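Local coordinates for putative phosphoglycolate phosphatase (PDB 2HI0), which probably removes the phosphate from 2-phosphoglycolate, as a hydrolase of the haloacid dehalogenase (HAD) superfamily, at residues Ser24-Ala29 with Glu95-Tyr100; Glu31-Arg36 with Asn91-Val96; Asn134-Ala139 with Leu156-Gly161. One frame throughout, in Å; residues are numbered along the deposited sequence.

In the fold
Interactions 1 and 2 lie side by side, their centres about 7 Å apart, along one pair of helices, 19-32 and 87-103, which belong to the helical cap inserted after the first strand of the HAD core. Their segments overlap at E95 and V96, and V96 makes contacts in both. Interaction 1 joins the middle of the pair, and interaction 2 the end where helix 19-32 stops. Interaction 3 comes later in the chain, in the parallel-sheet core, its centre about 16 Å from that of interaction 1 and 20 Å from that of interaction 2. K98 of helix 87-103 packs on E138, so cap and core meet there, on the sodium-binding side of the core.

Interaction 1: residues Ser24-Ala29 with Glu95-Tyr100; sequences SALNYA and EVFKPY
Y28 and Y100 lay their rings on each other in an offset stack where two antiparallel-running helices, 19-32 and 87-103, pack together in the helical cap of this HAD-type protein. The short segments cross at 146° with their axes 8.6 Å apart, a close spacing that suits the two alanines on the first helix. The tyrosine planes are only 13° from parallel and their centroids 3.9 Å apart. The two side chains cross at about a right angle, with CE1 of Y100 over the middle of the Y28 ring and CD2 of Y28 nearer the rim of the Y100 ring. Both rings are set anti to their own backbone N (chi1 of Y28 is 180°), and this carries each across the groove between the helices. CB of Y28 adds a CH-pi contact over the same Y100 ring. H104 stacks with Y100 as well.

Next to this pair the side-chain contacts are apolar, though backbone atoms of A25 and L26 also meet the F97 edge. The small A25 presents its CB in the plane of the Y100 ring, at the edge, and also touches F97. The F97 ring is buried and turns its edge to helix 19-32, where L26 N lies in its plane; the branched L26 fills in beside it with CD1 and reaches on to helix 52-63. One turn along, A29 is small enough for V96 and F97 to close over it from the other helix: its CA lies 3.7 Å from V96 CG1, and its CB is likewise 3.7 Å from F97 CB.

Interaction 2: residues Glu31-Arg36 with Asn91-Val96; sequences EQTGHR and NRVLEV. With EDO (1,2-ethanediol), chain H.
T33 fits against R92, V93 and V96 just where helix 19-32 ends beside helix 87-103. The packed side is mainly aliphatic: the T33 methyl CG2 meets V96 CG2 at 4.0 Å, and the hydroxyl OG1 rests 3.5 Å from V93 CG2. That hydroxyl lies between the backbone N and the carbonyl carbon (chi1 56°), so threonine offers a methyl to V96 and a hydroxyl bonded to A29 O. H35 covers V93 more loosely and is held by E63 at ND1 and E89 at NE2.

On the solvent side the exposed R92 lies over T33. Bent at chi3, it brings one guanidinium face over T33 CB, and NH2 donates to T33 O at 2.9 Å, arriving in the carbonyl plane on a lone pair; the N-H...O angle is only 139°, with the oxygen tilted from the guanidinium plane. The same NH2 forms a salt bridge with E89, which thus ties R92 and H35 together. Looser still is Q32, whose CB is 4.1 Å from V96 CG1 and whose end leads away. Farther out, E31 OE1 binds an ethanediol probably left from crystallisation. G34, with the positive phi that glycine tolerates easily, is the C-prime residue of a Schellman motif, a common C-terminal ending of alpha-helices.

Interaction 3: residues Asn134-Ala139 with Leu156-Gly161; sequences NKPNEA and LGEKSG
N137 reaches across to G157 with its side-chain amide, and the backbones around them join in a short parallel bridge of the beta-alpha-beta unit formed by strand 128-133, helix 137-147 and strand 154-158 of the Rossmann-like HAD core. G157 N points almost straight at N137 OD1 (2.9 Å, N-H...O 176°). The N137 amide is carried there by a CG anti to the backbone N (chi1 -169°), and Q141 NE2 bonds the same oxygen. E158 makes the two backbone bonds of the bridge: its N donates to K135 O at 2.9 Å, well above the carbonyl plane, and its O accepts from N137 N, also at 2.9 Å. These bonds use the residues flanking P136, so a proline, which has no N-H, costs the bridge nothing just before the helix. G157, without a side chain, lets K135 O come within 3.3 Å of its CA. K159 lies alongside N137, CG against CB.

Behind this shell, N134 is fixed by G49 O and K165 N, and K135, its chain bent near the tip, makes a salt bridge with D12, a residue of the sodium site. Two waters bridge the segments. One donates to N134 O and to E158 OE1; the other donates to E138 OE1 at 2.9 Å and to E158 O at 2.8 Å.

Interaction 1: residues Ser24-Ala29 with Glu95-Tyr100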
ATOM      1  N   SER A  24     -15.160  -5.765   0.223  1.00 12.34           N
ATOM      2  CA  SER A  24     -16.405  -5.725   0.969  0.50 12.55           C
ATOM      3  C   SER A  24     -16.780  -4.288   1.359  1.00 10.52           C
ATOM      4  O   SER A  24     -17.939  -3.870   1.234  1.00 12.83           O
ATOM      5  CB  SER A  24     -16.275  -6.606   2.217  0.50 13.36           C
ATOM      6  OG  SER A  24     -17.502  -6.635   2.909  0.50 14.00           O
ATOM      7  N   ALA A  25     -15.812  -3.520   1.862  1.00 10.75           N
ATOM      8  CA  ALA A  25     -16.054  -2.157   2.305  1.00 11.33           C
ATOM      9  C   ALA A  25     -16.374  -1.240   1.117  1.00  9.62           C
ATOM     10  O   ALA A  25     -17.254  -0.381   1.201  1.00 10.81           O
ATOM     11  CB  ALA A  25     -14.871  -1.632   3.102  1.00  9.75           C
ATOM     12  N   LEU A  26     -15.664  -1.398  -0.005  1.00  9.40           N
ATOM     13  CA  LEU A  26     -15.934  -0.596  -1.208  1.00 11.24           C
ATOM     14  C   LEU A  26     -17.343  -0.878  -1.718  1.00 11.61           C
ATOM     15  O   LEU A  26     -18.082   0.041  -2.053  1.00 11.30           O
ATOM     16  CB  LEU A  26     -14.904  -0.772  -2.372  1.00 13.25           C
ATOM     17  CG  LEU A  26     -14.870   0.332  -3.469  1.00 14.73           C
ATOM     18  CD1 LEU A  26     -14.521   1.683  -2.865  1.00 17.03           C
ATOM     19  CD2 LEU A  26     -13.849  -0.103  -4.535  1.00 11.95           C
ATOM     20  N   ASN A  27     -17.705  -2.144  -1.825  1.00 10.69           N
ATOM     21  CA  ASN A  27     -19.024  -2.501  -2.289  1.00 10.68           C
ATOM     22  C   ASN A  27     -20.129  -1.995  -1.363  1.00 11.62           C
ATOM     23  O   ASN A  27     -21.147  -1.477  -1.829  1.00 13.04           O
ATOM     24  CB  ASN A  27     -19.171  -4.008  -2.507  1.00 14.41           C
ATOM     25  CG  ASN A  27     -18.499  -4.492  -3.787  1.00 15.07           C
ATOM     26  OD1 ASN A  27     -18.426  -3.768  -4.780  1.00 13.47           O
ATOM     27  ND2 ASN A  27     -17.988  -5.723  -3.754  1.00 14.54           N
ATOM     28  N   TYR A  28     -19.896  -2.083  -0.042  1.00 11.16           N
ATOM     29  CA  TYR A  28     -20.816  -1.487   0.944  1.00 12.36           C
ATOM     30  C   TYR A  28     -21.065   0.010   0.701  1.00  9.77           C
ATOM     31  O   TYR A  28     -22.201   0.470   0.653  1.00 13.78           O
ATOM     32  CB  TYR A  28     -20.318  -1.723   2.370  1.00 11.92           C
ATOM     33  CG  TYR A  28     -21.244  -1.116   3.436  1.00 10.83           C
ATOM     34  CD1 TYR A  28     -22.319  -1.842   3.944  1.00 13.19           C
ATOM     35  CD2 TYR A  28     -21.003   0.125   3.932  1.00 11.37           C
ATOM     36  CE1 TYR A  28     -23.145  -1.289   4.893  1.00 13.72           C
ATOM     37  CE2 TYR A  28     -21.830   0.699   4.865  1.00 15.36           C
ATOM     38  CZ  TYR A  28     -22.903  -0.027   5.354  1.00 18.72           C
ATOM     39  OH  TYR A  28     -23.724   0.502   6.322  1.00 19.41           O
ATOM     40  N   ALA A  29     -19.964   0.770   0.575  1.00 11.24           N
ATOM     41  CA  ALA A  29     -19.984   2.227   0.388  1.00 12.98           C
ATOM     42  C   ALA A  29     -20.712   2.611  -0.902  1.00 12.50           C
ATOM     43  O   ALA A  29     -21.506   3.559  -0.976  1.00 12.82           O
ATOM     44  CB  ALA A  29     -18.532   2.761   0.358  1.00 11.88           C
ATOM     45  N   GLU A  95     -17.171   9.332   2.493  1.00 13.31           N
ATOM     46  CA  GLU A  95     -17.815   9.612   3.770  1.00 12.59           C
ATOM     47  C   GLU A  95     -18.351   8.316   4.431  1.00 13.06           C
ATOM     48  O   GLU A  95     -18.356   8.189   5.665  1.00 15.16           O
ATOM     49  CB  GLU A  95     -18.963  10.589   3.534  1.00 12.58           C
ATOM     50  CG  GLU A  95     -19.676  11.001   4.810  1.00 16.02           C
ATOM     51  CD  GLU A  95     -20.788  12.024   4.586  1.00 20.66           C
ATOM     52  OE1 GLU A  95     -21.283  12.163   3.444  1.00 22.92           O
ATOM     53  OE2 GLU A  95     -21.184  12.669   5.578  1.00 21.48           O
ATOM     54  N   VAL A  96     -18.802   7.386   3.606  1.00 13.43           N
ATOM     55  CA  VAL A  96     -19.234   6.064   4.047  1.00 11.30           C
ATOM     56  C   VAL A  96     -18.060   5.102   4.128  1.00 11.04           C
ATOM     57  O   VAL A  96     -17.884   4.420   5.116  1.00 13.03           O
ATOM     58  CB  VAL A  96     -20.320   5.478   3.093  1.00 11.75           C
ATOM     59  CG1 VAL A  96     -20.778   4.065   3.556  1.00 13.29           C
ATOM     60  CG2 VAL A  96     -21.494   6.508   2.953  1.00 11.53           C
ATOM     61  N   PHE A  97     -17.248   5.057   3.077  1.00 12.75           N
ATOM     62  CA  PHE A  97     -16.158   4.073   3.011  1.00 13.56           C
ATOM     63  C   PHE A  97     -15.109   4.162   4.149  1.00 11.66           C
ATOM     64  O   PHE A  97     -14.692   3.121   4.721  1.00 13.61           O
ATOM     65  CB  PHE A  97     -15.417   4.209   1.696  1.00 12.12           C
ATOM     66  CG  PHE A  97     -14.251   3.257   1.564  1.00 12.91           C
ATOM     67  CD1 PHE A  97     -14.448   1.919   1.209  1.00 12.97           C
ATOM     68  CD2 PHE A  97     -12.976   3.698   1.790  1.00 20.40           C
ATOM     69  CE1 PHE A  97     -13.366   1.055   1.123  1.00 10.26           C
ATOM     70  CE2 PHE A  97     -11.909   2.822   1.727  1.00 17.37           C
ATOM     71  CZ  PHE A  97     -12.098   1.504   1.377  1.00 16.47           C
ATOM     72  N   LYS A  98     -14.637   5.378   4.439  1.00 14.38           N
ATOM     73  CA  LYS A  98     -13.527   5.499   5.397  1.00 14.81           C
ATOM     74  C   LYS A  98     -13.871   4.932   6.785  1.00 13.69           C
ATOM     75  O   LYS A  98     -13.189   4.062   7.305  1.00 15.40           O
ATOM     76  CB  LYS A  98     -13.033   6.944   5.455  1.00 16.00           C
ATOM     77  CG  LYS A  98     -12.323   7.332   4.167  1.00 16.99           C
ATOM     78  CD  LYS A  98     -11.538   8.649   4.264  1.00 20.98           C
ATOM     79  CE  LYS A  98     -10.630   8.711   5.504  1.00 30.05           C
ATOM     80  NZ  LYS A  98      -9.569   9.760   5.378  1.00 38.66           N
ATOM     81  N   PRO A  99     -14.959   5.381   7.382  1.00 14.04           N
ATOM     82  CA  PRO A  99     -15.314   4.819   8.690  1.00 13.98           C
ATOM     83  C   PRO A  99     -15.733   3.350   8.632  1.00 12.75           C
ATOM     84  O   PRO A  99     -15.361   2.544   9.518  1.00 15.85           O
ATOM     85  CB  PRO A  99     -16.481   5.684   9.155  1.00 14.34           C
ATOM     86  CG  PRO A  99     -16.985   6.335   7.931  1.00 17.77           C
ATOM     87  CD  PRO A  99     -15.873   6.463   6.964  1.00 14.76           C
ATOM     88  N   TYR A 100     -16.429   2.982   7.557  1.00 14.15           N
ATOM     89  CA  TYR A 100     -16.832   1.572   7.443  1.00 13.74           C
ATOM     90  C   TYR A 100     -15.621   0.664   7.387  1.00 12.80           C
ATOM     91  O   TYR A 100     -15.509  -0.309   8.134  1.00 12.46           O
ATOM     92  CB  TYR A 100     -17.715   1.350   6.245  1.00 13.97           C
ATOM     93  CG  TYR A 100     -18.244  -0.062   6.229  1.00  9.56           C
ATOM     94  CD1 TYR A 100     -19.433  -0.367   6.900  1.00 11.24           C
ATOM     95  CD2 TYR A 100     -17.545  -1.101   5.585  1.00 12.40           C
ATOM     96  CE1 TYR A 100     -19.933  -1.682   6.891  1.00 11.89           C
ATOM     97  CE2 TYR A 100     -18.027  -2.394   5.574  1.00 13.00           C
ATOM     98  CZ  TYR A 100     -19.216  -2.685   6.233  1.00 11.39           C
ATOM     99  OH  TYR A 100     -19.693  -3.996   6.211  1.00 17.71           O
TER

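Interaction 2: residues Glu31-Arg36 with Asn91-Val96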
ATOM      1  N   GLU A  31     -22.862   0.696  -2.596  1.00 12.08           N
ATOM      2  CA  GLU A  31     -24.285   0.369  -2.475  1.00 11.72           C
ATOM      3  C   GLU A  31     -25.041   1.454  -1.673  1.00 10.51           C
ATOM      4  O   GLU A  31     -26.149   1.873  -2.060  1.00 13.57           O
ATOM      5  CB  GLU A  31     -24.436  -0.986  -1.770  1.00 13.17           C
ATOM      6  CG  GLU A  31     -25.884  -1.417  -1.571  1.00 15.78           C
ATOM      7  CD  GLU A  31     -26.042  -2.820  -1.015  1.00 14.58           C
ATOM      8  OE1 GLU A  31     -25.440  -3.152   0.033  1.00 16.13           O
ATOM      9  OE2 GLU A  31     -26.849  -3.557  -1.637  1.00 16.97           O
ATOM     10  N   GLN A  32     -24.448   1.875  -0.543  1.00 12.79           N
ATOM     11  CA  GLN A  32     -25.049   2.912   0.278  1.00 12.23           C
ATOM     12  C   GLN A  32     -25.271   4.258  -0.427  1.00 13.76           C
ATOM     13  O   GLN A  32     -26.098   5.052  -0.012  1.00 15.43           O
ATOM     14  CB  GLN A  32     -24.259   3.171   1.569  1.00 13.86           C
ATOM     15  CG  GLN A  32     -24.363   2.052   2.556  1.00 20.82           C
ATOM     16  CD  GLN A  32     -25.745   1.903   3.118  1.00 17.54           C
ATOM     17  OE1 GLN A  32     -26.331   2.888   3.592  1.00 18.49           O
ATOM     18  NE2 GLN A  32     -26.295   0.679   3.083  1.00 15.15           N
ATOM     19  N   THR A  33     -24.481   4.519  -1.458  1.00 10.62           N
ATOM     20  CA  THR A  33     -24.539   5.764  -2.206  1.00 11.11           C
ATOM     21  C   THR A  33     -25.166   5.605  -3.613  1.00 12.35           C
ATOM     22  O   THR A  33     -25.124   6.524  -4.435  1.00 12.54           O
ATOM     23  CB  THR A  33     -23.159   6.411  -2.254  1.00 12.03           C
ATOM     24  OG1 THR A  33     -22.209   5.494  -2.814  1.00 11.25           O
ATOM     25  CG2 THR A  33     -22.702   6.862  -0.878  1.00 15.87           C
ATOM     26  N   GLY A  34     -25.820   4.471  -3.850  1.00 11.35           N
ATOM     27  CA  GLY A  34     -26.611   4.294  -5.058  1.00 12.07           C
ATOM     28  C   GLY A  34     -25.875   3.802  -6.288  1.00 13.49           C
ATOM     29  O   GLY A  34     -26.430   3.864  -7.405  1.00 17.20           O
ATOM     30  N   HIS A  35     -24.671   3.264  -6.113  1.00 13.41           N
ATOM     31  CA  HIS A  35     -23.826   2.833  -7.229  1.00 13.89           C
ATOM     32  C   HIS A  35     -23.869   1.316  -7.373  1.00 17.77           C
ATOM     33  O   HIS A  35     -24.394   0.642  -6.502  1.00 17.70           O
ATOM     34  CB  HIS A  35     -22.392   3.269  -7.024  1.00 14.86           C
ATOM     35  CG  HIS A  35     -22.216   4.741  -7.148  1.00 16.77           C
ATOM     36  ND1 HIS A  35     -22.070   5.355  -8.371  1.00 16.14           N
ATOM     37  CD2 HIS A  35     -22.251   5.731  -6.226  1.00 19.30           C
ATOM     38  CE1 HIS A  35     -21.972   6.660  -8.198  1.00 15.83           C
ATOM     39  NE2 HIS A  35     -22.098   6.922  -6.909  1.00 16.51           N
ATOM     40  N   ARG A  36     -23.375   0.800  -8.501  1.00 18.89           N
ATOM     41  CA  ARG A  36     -23.084  -0.623  -8.718  0.50 19.92           C
ATOM     42  C   ARG A  36     -22.197  -1.080  -7.578  1.00 18.03           C
ATOM     43  O   ARG A  36     -21.328  -0.319  -7.142  1.00 16.46           O
ATOM     44  CB  ARG A  36     -22.360  -0.831 -10.084  0.50 20.05           C
ATOM     45  CG  ARG A  36     -20.935  -1.428 -10.053  0.50 20.70           C
ATOM     46  CD  ARG A  36     -20.306  -1.525 -11.446  0.50 14.29           C
ATOM     47  NE  ARG A  36     -19.496  -2.741 -11.599  0.50 22.14           N
ATOM     48  CZ  ARG A  36     -18.732  -3.037 -12.653  0.50 23.55           C
ATOM     49  NH1 ARG A  36     -18.603  -2.212 -13.675  0.50 21.17           N
ATOM     50  NH2 ARG A  36     -18.061  -4.181 -12.673  0.50 23.04           N
ATOM     51  N   ASN A  91     -15.973  12.225  -2.660  1.00 13.61           N
ATOM     52  CA  ASN A  91     -16.018  12.622  -1.250  1.00 11.95           C
ATOM     53  C   ASN A  91     -17.284  12.062  -0.594  1.00 15.76           C
ATOM     54  O   ASN A  91     -17.268  11.671   0.573  1.00 15.65           O
ATOM     55  CB  ASN A  91     -15.912  14.130  -1.074  1.00 15.30           C
ATOM     56  CG  ASN A  91     -14.564  14.665  -1.470  1.00 18.02           C
ATOM     57  OD1 ASN A  91     -13.595  13.922  -1.522  1.00 19.02           O
ATOM     58  ND2 ASN A  91     -14.494  15.969  -1.750  1.00 15.76           N
ATOM     59  N   ARG A  92     -18.362  11.963  -1.364  1.00 13.72           N
ATOM     60  CA  ARG A  92     -19.647  11.461  -0.802  1.00 15.27           C
ATOM     61  C   ARG A  92     -19.516   9.962  -0.536  1.00 16.22           C
ATOM     62  O   ARG A  92     -19.956   9.449   0.507  1.00 16.31           O
ATOM     63  CB  ARG A  92     -20.813  11.742  -1.730  1.00 14.40           C
ATOM     64  CG  ARG A  92     -22.143  11.473  -1.114  1.00 17.66           C
ATOM     65  CD  ARG A  92     -23.265  12.031  -1.990  1.00 17.28           C
ATOM     66  NE  ARG A  92     -23.554  11.151  -3.129  1.00 20.52           N
ATOM     67  CZ  ARG A  92     -24.383  10.103  -3.104  1.00 19.75           C
ATOM     68  NH1 ARG A  92     -25.023   9.750  -2.012  1.00 19.63           N
ATOM     69  NH2 ARG A  92     -24.574   9.398  -4.202  1.00 14.33           N
ATOM     70  N   VAL A  93     -18.877   9.240  -1.458  1.00 13.04           N
ATOM     71  CA  VAL A  93     -18.629   7.803  -1.256  1.00 12.27           C
ATOM     72  C   VAL A  93     -17.640   7.591  -0.081  1.00 13.32           C
ATOM     73  O   VAL A  93     -17.832   6.731   0.765  1.00 13.51           O
ATOM     74  CB  VAL A  93     -18.119   7.125  -2.564  1.00 11.37           C
ATOM     75  CG1 VAL A  93     -17.702   5.701  -2.303  1.00 16.74           C
ATOM     76  CG2 VAL A  93     -19.188   7.160  -3.642  1.00 13.25           C
ATOM     77  N   LEU A  94     -16.577   8.405  -0.040  1.00 13.03           N
ATOM     78  CA  LEU A  94     -15.557   8.262   1.028  1.00 14.24           C
ATOM     79  C   LEU A  94     -16.135   8.491   2.410  1.00 12.02           C
ATOM     80  O   LEU A  94     -15.662   7.935   3.422  1.00 11.69           O
ATOM     81  CB  LEU A  94     -14.393   9.206   0.777  1.00 12.29           C
ATOM     82  CG  LEU A  94     -13.418   8.779  -0.325  1.00 11.67           C
ATOM     83  CD1 LEU A  94     -12.378   9.865  -0.553  1.00 12.89           C
ATOM     84  CD2 LEU A  94     -12.723   7.503   0.087  1.00 13.47           C
ATOM     85  N   GLU A  95     -17.171   9.332   2.493  1.00 13.31           N
ATOM     86  CA  GLU A  95     -17.815   9.612   3.770  1.00 12.59           C
ATOM     87  C   GLU A  95     -18.351   8.316   4.431  1.00 13.06           C
ATOM     88  O   GLU A  95     -18.356   8.189   5.665  1.00 15.16           O
ATOM     89  CB  GLU A  95     -18.963  10.589   3.534  1.00 12.58           C
ATOM     90  CG  GLU A  95     -19.676  11.001   4.810  1.00 16.02           C
ATOM     91  CD  GLU A  95     -20.788  12.024   4.586  1.00 20.66           C
ATOM     92  OE1 GLU A  95     -21.283  12.163   3.444  1.00 22.92           O
ATOM     93  OE2 GLU A  95     -21.184  12.669   5.578  1.00 21.48           O
ATOM     94  N   VAL A  96     -18.802   7.386   3.606  1.00 13.43           N
ATOM     95  CA  VAL A  96     -19.234   6.064   4.047  1.00 11.30           C
ATOM     96  C   VAL A  96     -18.060   5.102   4.128  1.00 11.04           C
ATOM     97  O   VAL A  96     -17.884   4.420   5.116  1.00 13.03           O
ATOM     98  CB  VAL A  96     -20.320   5.478   3.093  1.00 11.75           C
ATOM     99  CG1 VAL A  96     -20.778   4.065   3.556  1.00 13.29           C
ATOM    100  CG2 VAL A  96     -21.494   6.508   2.953  1.00 11.53           C
TER
HETATM  101  C1  EDO H 245     -22.769  -4.538  -1.024  1.00 23.42           C
HETATM  102  O1  EDO H 245     -23.475  -4.917   0.146  1.00 21.22           O
HETATM  103  C2  EDO H 245     -22.420  -5.823  -1.770  1.00 18.89           C
HETATM  104  O2  EDO H 245     -23.567  -6.513  -2.285  1.00 27.13           O

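Interaction 3: residues Asn134-Ala139 with Leu156-Gly161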
ATOM      1  N   ASN A 134      -0.233   4.099   2.100  1.00  9.40           N
ATOM      2  CA  ASN A 134      -1.298   5.021   1.650  1.00  8.79           C
ATOM      3  C   ASN A 134      -2.674   4.636   2.183  1.00  9.16           C
ATOM      4  O   ASN A 134      -3.627   5.376   1.960  1.00 11.19           O
ATOM      5  CB  ASN A 134      -1.388   5.120   0.090  1.00  8.22           C
ATOM      6  CG  ASN A 134      -0.401   6.157  -0.492  1.00  9.52           C
ATOM      7  OD1 ASN A 134       0.143   6.983   0.258  1.00 11.57           O
ATOM      8  ND2 ASN A 134      -0.164   6.082  -1.799  1.00  9.81           N
ATOM      9  N   LYS A 135      -2.745   3.561   2.970  1.00 11.23           N
ATOM     10  CA  LYS A 135      -3.971   3.243   3.728  1.00 11.60           C
ATOM     11  C   LYS A 135      -4.220   4.344   4.762  1.00 10.19           C
ATOM     12  O   LYS A 135      -3.263   4.846   5.369  1.00 10.06           O
ATOM     13  CB  LYS A 135      -3.832   1.896   4.417  1.00 11.33           C
ATOM     14  CG  LYS A 135      -5.057   1.497   5.236  1.00 12.46           C
ATOM     15  CD  LYS A 135      -4.867   0.110   5.921  1.00 12.06           C
ATOM     16  CE  LYS A 135      -4.596  -1.043   4.963  1.00 14.04           C
ATOM     17  NZ  LYS A 135      -5.650  -1.221   3.915  1.00 12.79           N
ATOM     18  N   PRO A 136      -5.462   4.780   4.937  1.00 11.03           N
ATOM     19  CA  PRO A 136      -5.627   5.802   5.963  1.00  9.92           C
ATOM     20  C   PRO A 136      -5.004   5.426   7.300  1.00  8.95           C
ATOM     21  O   PRO A 136      -5.094   4.261   7.752  1.00  9.74           O
ATOM     22  CB  PRO A 136      -7.161   5.927   6.105  1.00 12.48           C
ATOM     23  CG  PRO A 136      -7.655   5.504   4.756  1.00 13.35           C
ATOM     24  CD  PRO A 136      -6.753   4.386   4.339  1.00 10.58           C
ATOM     25  N   ASN A 137      -4.356   6.405   7.924  1.00 11.67           N
ATOM     26  CA  ASN A 137      -3.621   6.161   9.156  1.00 10.22           C
ATOM     27  C   ASN A 137      -4.425   5.469  10.273  1.00 10.82           C
ATOM     28  O   ASN A 137      -3.892   4.657  10.974  1.00 11.84           O
ATOM     29  CB  ASN A 137      -3.049   7.464   9.696  1.00 10.89           C
ATOM     30  CG  ASN A 137      -2.061   7.249  10.836  1.00 12.01           C
ATOM     31  OD1 ASN A 137      -1.075   6.545  10.703  1.00 10.47           O
ATOM     32  ND2 ASN A 137      -2.315   7.882  11.965  1.00 12.22           N
ATOM     33  N   GLU A 138      -5.689   5.824  10.452  1.00 11.63           N
ATOM     34  CA  GLU A 138      -6.495   5.243  11.520  1.00 14.63           C
ATOM     35  C   GLU A 138      -6.561   3.716  11.380  1.00 14.24           C
ATOM     36  O   GLU A 138      -6.439   2.980  12.374  1.00 15.20           O
ATOM     37  CB  GLU A 138      -7.881   5.872  11.499  1.00 17.98           C
ATOM     38  CG  GLU A 138      -8.682   5.639  10.205  1.00 24.40           C
ATOM     39  CD  GLU A 138      -8.527   6.739   9.125  1.00 39.03           C
ATOM     40  OE1 GLU A 138      -7.570   7.615   9.203  1.00 18.59           O
ATOM     41  OE2 GLU A 138      -9.407   6.687   8.198  1.00 35.11           O
ATOM     42  N   ALA A 139      -6.696   3.234  10.139  1.00 10.86           N
ATOM     43  CA  ALA A 139      -6.774   1.801   9.859  1.00 10.40           C
ATOM     44  C   ALA A 139      -5.364   1.160   9.970  1.00  9.93           C
ATOM     45  O   ALA A 139      -5.210   0.080  10.537  1.00 11.07           O
ATOM     46  CB  ALA A 139      -7.350   1.536   8.470  1.00 12.56           C
ATOM     47  N   LEU A 156       3.051   4.545   9.911  1.00 10.44           N
ATOM     48  CA  LEU A 156       2.291   5.716   9.482  1.00  8.38           C
ATOM     49  C   LEU A 156       1.465   5.394   8.235  1.00 10.17           C
ATOM     50  O   LEU A 156       1.983   4.840   7.263  1.00 10.50           O
ATOM     51  CB  LEU A 156       3.250   6.851   9.144  1.00  9.66           C
ATOM     52  CG  LEU A 156       2.604   8.176   8.702  1.00 12.33           C
ATOM     53  CD1 LEU A 156       1.742   8.775   9.830  1.00 11.94           C
ATOM     54  CD2 LEU A 156       3.743   9.132   8.237  1.00 14.65           C
ATOM     55  N   GLY A 157       0.183   5.785   8.258  1.00  8.48           N
ATOM     56  CA  GLY A 157      -0.647   5.825   7.087  1.00 10.34           C
ATOM     57  C   GLY A 157      -0.994   7.245   6.640  1.00 11.69           C
ATOM     58  O   GLY A 157      -0.562   8.204   7.232  1.00 12.11           O
ATOM     59  N   GLU A 158      -1.809   7.355   5.603  1.00 10.79           N
ATOM     60  CA  GLU A 158      -2.167   8.607   5.006  1.00 11.25           C
ATOM     61  C   GLU A 158      -3.046   9.444   5.948  1.00 11.54           C
ATOM     62  O   GLU A 158      -3.960   8.926   6.629  1.00 11.47           O
ATOM     63  CB  GLU A 158      -2.842   8.345   3.657  1.00 13.27           C
ATOM     64  CG  GLU A 158      -3.300   9.581   2.894  1.00 16.98           C
ATOM     65  CD  GLU A 158      -4.717  10.029   3.247  1.00 25.24           C
ATOM     66  OE1 GLU A 158      -5.644   9.147   3.350  1.00 23.68           O
ATOM     67  OE2 GLU A 158      -4.888  11.270   3.422  1.00 26.66           O
ATOM     68  N   LYS A 159      -2.764  10.749   5.967  1.00 11.28           N
ATOM     69  CA  LYS A 159      -3.467  11.720   6.799  1.00 13.50           C
ATOM     70  C   LYS A 159      -3.706  12.941   5.941  1.00 13.31           C
ATOM     71  O   LYS A 159      -2.827  13.353   5.188  1.00 10.97           O
ATOM     72  CB  LYS A 159      -2.609  12.165   7.986  1.00 17.66           C
ATOM     73  CG  LYS A 159      -2.354  11.058   8.996  1.00 26.00           C
ATOM     74  CD  LYS A 159      -1.858  11.553  10.347  1.00 31.88           C
ATOM     75  CE  LYS A 159      -0.373  11.693  10.426  1.00 38.77           C
ATOM     76  NZ  LYS A 159       0.115  11.535  11.859  1.00 48.48           N
ATOM     77  N   SER A 160      -4.876  13.532   6.112  1.00 15.39           N
ATOM     78  CA  SER A 160      -5.198  14.834   5.562  1.00 17.55           C
ATOM     79  C   SER A 160      -4.140  15.869   5.877  1.00 16.51           C
ATOM     80  O   SER A 160      -3.716  16.008   7.027  1.00 16.70           O
ATOM     81  CB  SER A 160      -6.533  15.336   6.116  1.00 19.36           C
ATOM     82  OG  SER A 160      -7.235  15.992   5.074  1.00 35.90           O
ATOM     83  N   GLY A 161      -3.708  16.583   4.850  1.00 13.87           N
ATOM     84  CA  GLY A 161      -2.758  17.654   5.029  1.00 14.36           C
ATOM     85  C   GLY A 161      -1.294  17.264   4.894  1.00 15.98           C
ATOM     86  O   GLY A 161      -0.413  18.119   4.952  1.00 15.10           O
TER
HETATM   87  O   HOH W   1      -5.630   7.010   1.655  1.00 13.15           O
HETATM   88  O   HOH W   2      -6.635   9.460   7.214  1.00 23.41           O